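Local coordinates for protein pyridoxamine 5'-phosphate oxidase-related, FMN-binding (Mycobacterium smegmatis, PDB 3F7E) that probably binds the deazaflavin coenzyme F420 and uses it as a reductase acting on CH-CH groups of its substrates, possibly including aflatoxins, at residues G7-L12 and R75-V79. Sequence-based numbering, arbitrary orientation. Where two conformers were deposited one is given.
Sequences GYESLL and RYLEV
The guanidinium of R75 lies nearly flat over one face of the Y8 ring, with the two planes only 20° apart. R75 CZ stands 4.7 Å from the ring centroid and 24° off the ring normal, which meets the geometry of a cation-pi stack; R75 NH1 lies over the face, offset toward the rim near Y8 CE2 and CZ. R75 reaches this position with CG trans to its own backbone N (chi1 179°) and a chain extended from CG to NE, long enough to span from the start of strand 76-88 to the loop ahead of helix 9-13. While the flat face is used for stacking, the edge serves polar partners: R75 NH2 donates to G7 O over 2.9 Å, and the acceptor lies close to the guanidinium plane. In the conformer given, one of two, S10 OG comes within 3.0 Å of R75 NH2, and a water accepts a weak, long bond from R75 NE.

Packing is tighter and mainly apolar farther along the strand, where L11, L12, L77 and V79 meet. L11 CD1 lodges against the strand backbone, 3.6 Å from Y76 C and 4.0 Å from L77 CB. The L12 and L77 side chains cross at about a right angle, L77 CD2 meeting L12 CG at 3.8 Å, and V79 CG2 extends the patch toward L12 CD2. These leucines and V79 are buried, with M65, V67 and F126 of the flanking strands adding to the same core, whereas G7 is exposed and Y8, S10 and R75 are partly so. The contact thus fastens the short N-terminal helix to an inner strand of the antiparallel sheet, consistent with the split β-barrel of the pyridoxamine 5'-phosphate oxidase-like family; its chemistry implies hydrophobic burial beside a polar border, where stacking and the bond to G7 O together restrict the rotation of the R75 guanidinium.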
loop_
_atom_site.group_PDB
_atom_site.type_symbol
_atom_site.label_atom_id
_atom_site.label_comp_id
_atom_site.label_asym_id
_atom_site.label_seq_id
_atom_site.Cartn_x
_atom_site.Cartn_y
_atom_site.Cartn_z
ATOM N N GLY A 7 -17.199 5.086 12.645
ATOM C CA GLY A 7 -17.703 5.253 11.280
ATOM C C GLY A 7 -16.791 4.913 10.102
ATOM O O GLY A 7 -17.160 5.197 8.954
ATOM N N TYR A 8 -15.627 4.307 10.362
ATOM C CA TYR A 8 -14.682 3.891 9.309
ATOM C C TYR A 8 -14.563 2.371 9.175
ATOM O O TYR A 8 -13.936 1.867 8.218
ATOM C CB TYR A 8 -13.302 4.532 9.538
ATOM C CG TYR A 8 -13.246 5.988 9.143
ATOM C CD1 TYR A 8 -13.743 6.968 9.994
ATOM C CD2 TYR A 8 -12.700 6.392 7.914
ATOM C CE1 TYR A 8 -13.713 8.307 9.644
ATOM C CE2 TYR A 8 -12.666 7.752 7.562
ATOM C CZ TYR A 8 -13.174 8.696 8.438
ATOM O OH TYR A 8 -13.161 10.050 8.151
ATOM N N GLU A 9 -15.161 1.638 10.103
ATOM C CA GLU A 9 -15.171 0.194 10.030
ATOM C C GLU A 9 -15.836 -0.274 8.732
ATOM O O GLU A 9 -15.514 -1.343 8.226
ATOM C CB GLU A 9 -15.843 -0.431 11.257
ATOM C CG GLU A 9 -15.600 -1.917 11.382
ATOM C CD GLU A 9 -15.906 -2.528 12.743
ATOM O OE1 GLU A 9 -15.821 -3.750 12.831
ATOM O OE2 GLU A 9 -16.281 -1.800 13.696
ATOM N N SER A 10 -16.745 0.551 8.207
ATOM C CA SER A 10 -17.399 0.275 6.943
ATOM C C SER A 10 -16.423 -0.013 5.799
ATOM O O SER A 10 -16.740 -0.831 4.925
ATOM C CB SER A 10 -18.304 1.447 6.578
ATOM O OG SER A 10 -17.612 2.670 6.728
ATOM N N LEU A 11 -15.259 0.655 5.790
ATOM C CA LEU A 11 -14.238 0.451 4.749
ATOM C C LEU A 11 -13.697 -0.957 4.839
ATOM O O LEU A 11 -13.448 -1.569 3.813
ATOM C CB LEU A 11 -13.089 1.477 4.813
ATOM C CG LEU A 11 -13.365 2.859 4.229
ATOM C CD1 LEU A 11 -12.235 3.793 4.596
ATOM C CD2 LEU A 11 -13.540 2.758 2.710
ATOM N N LEU A 12 -13.568 -1.494 6.052
ATOM C CA LEU A 12 -13.056 -2.845 6.230
ATOM C C LEU A 12 -14.091 -3.901 5.913
ATOM O O LEU A 12 -13.739 -5.059 5.727
ATOM C CB LEU A 12 -12.548 -3.043 7.648
ATOM C CG LEU A 12 -11.391 -2.130 8.048
ATOM C CD1 LEU A 12 -11.008 -2.414 9.498
ATOM C CD2 LEU A 12 -10.159 -2.322 7.135
ATOM N N ARG A 75 -11.573 9.672 1.680
ATOM C CA ARG A 75 -12.023 8.684 2.668
ATOM C C ARG A 75 -11.098 7.448 2.612
ATOM O O ARG A 75 -11.072 6.753 1.586
ATOM C CB ARG A 75 -13.433 8.274 2.324
ATOM C CG ARG A 75 -13.926 7.271 3.252
ATOM C CD ARG A 75 -15.401 7.151 3.103
ATOM N NE ARG A 75 -15.928 6.169 4.035
ATOM C CZ ARG A 75 -16.221 6.411 5.314
ATOM N NH1 ARG A 75 -16.104 7.631 5.831
ATOM N NH2 ARG A 75 -16.680 5.430 6.086
ATOM N N TYR A 76 -10.359 7.156 3.700
ATOM C CA TYR A 76 -9.363 6.095 3.670
ATOM C C TYR A 76 -9.102 5.582 5.073
ATOM O O TYR A 76 -9.485 6.252 6.074
ATOM C CB TYR A 76 -8.064 6.603 3.041
ATOM C CG TYR A 76 -7.380 7.701 3.799
ATOM C CD1 TYR A 76 -6.560 7.413 4.895
ATOM C CD2 TYR A 76 -7.495 9.031 3.388
ATOM C CE1 TYR A 76 -5.897 8.418 5.590
ATOM C CE2 TYR A 76 -6.830 10.053 4.086
ATOM C CZ TYR A 76 -6.031 9.723 5.171
ATOM O OH TYR A 76 -5.368 10.723 5.840
ATOM N N LEU A 77 -8.369 4.460 5.164
ATOM C CA LEU A 77 -8.090 3.889 6.512
ATOM C C LEU A 77 -6.753 3.188 6.387
ATOM O O LEU A 77 -6.560 2.341 5.500
ATOM C CB LEU A 77 -9.172 2.931 7.007
ATOM C CG LEU A 77 -9.006 2.409 8.434
ATOM C CD1 LEU A 77 -9.119 3.559 9.442
ATOM C CD2 LEU A 77 -10.059 1.378 8.762
ATOM N N GLU A 78 -5.862 3.536 7.321
ATOM C CA GLU A 78 -4.546 2.909 7.462
ATOM C C GLU A 78 -4.537 2.102 8.744
ATOM O O GLU A 78 -4.810 2.648 9.817
ATOM C CB GLU A 78 -3.450 3.987 7.518
ATOM C CG GLU A 78 -3.399 4.856 6.276
ATOM C CD GLU A 78 -2.651 6.135 6.479
ATOM O OE1 GLU A 78 -2.021 6.284 7.545
ATOM O OE2 GLU A 78 -2.680 7.010 5.573
ATOM N N VAL A 79 -4.226 0.805 8.638
ATOM C CA VAL A 79 -4.241 -0.109 9.787
ATOM C C VAL A 79 -2.843 -0.650 10.043
ATOM O O VAL A 79 -2.322 -1.357 9.213
ATOM C CB VAL A 79 -5.170 -1.331 9.534
ATOM C CG1 VAL A 79 -5.314 -2.208 10.806
ATOM C CG2 VAL A 79 -6.574 -0.887 9.032
HETATM O O HOH W 1 -17.249 3.113 3.654
#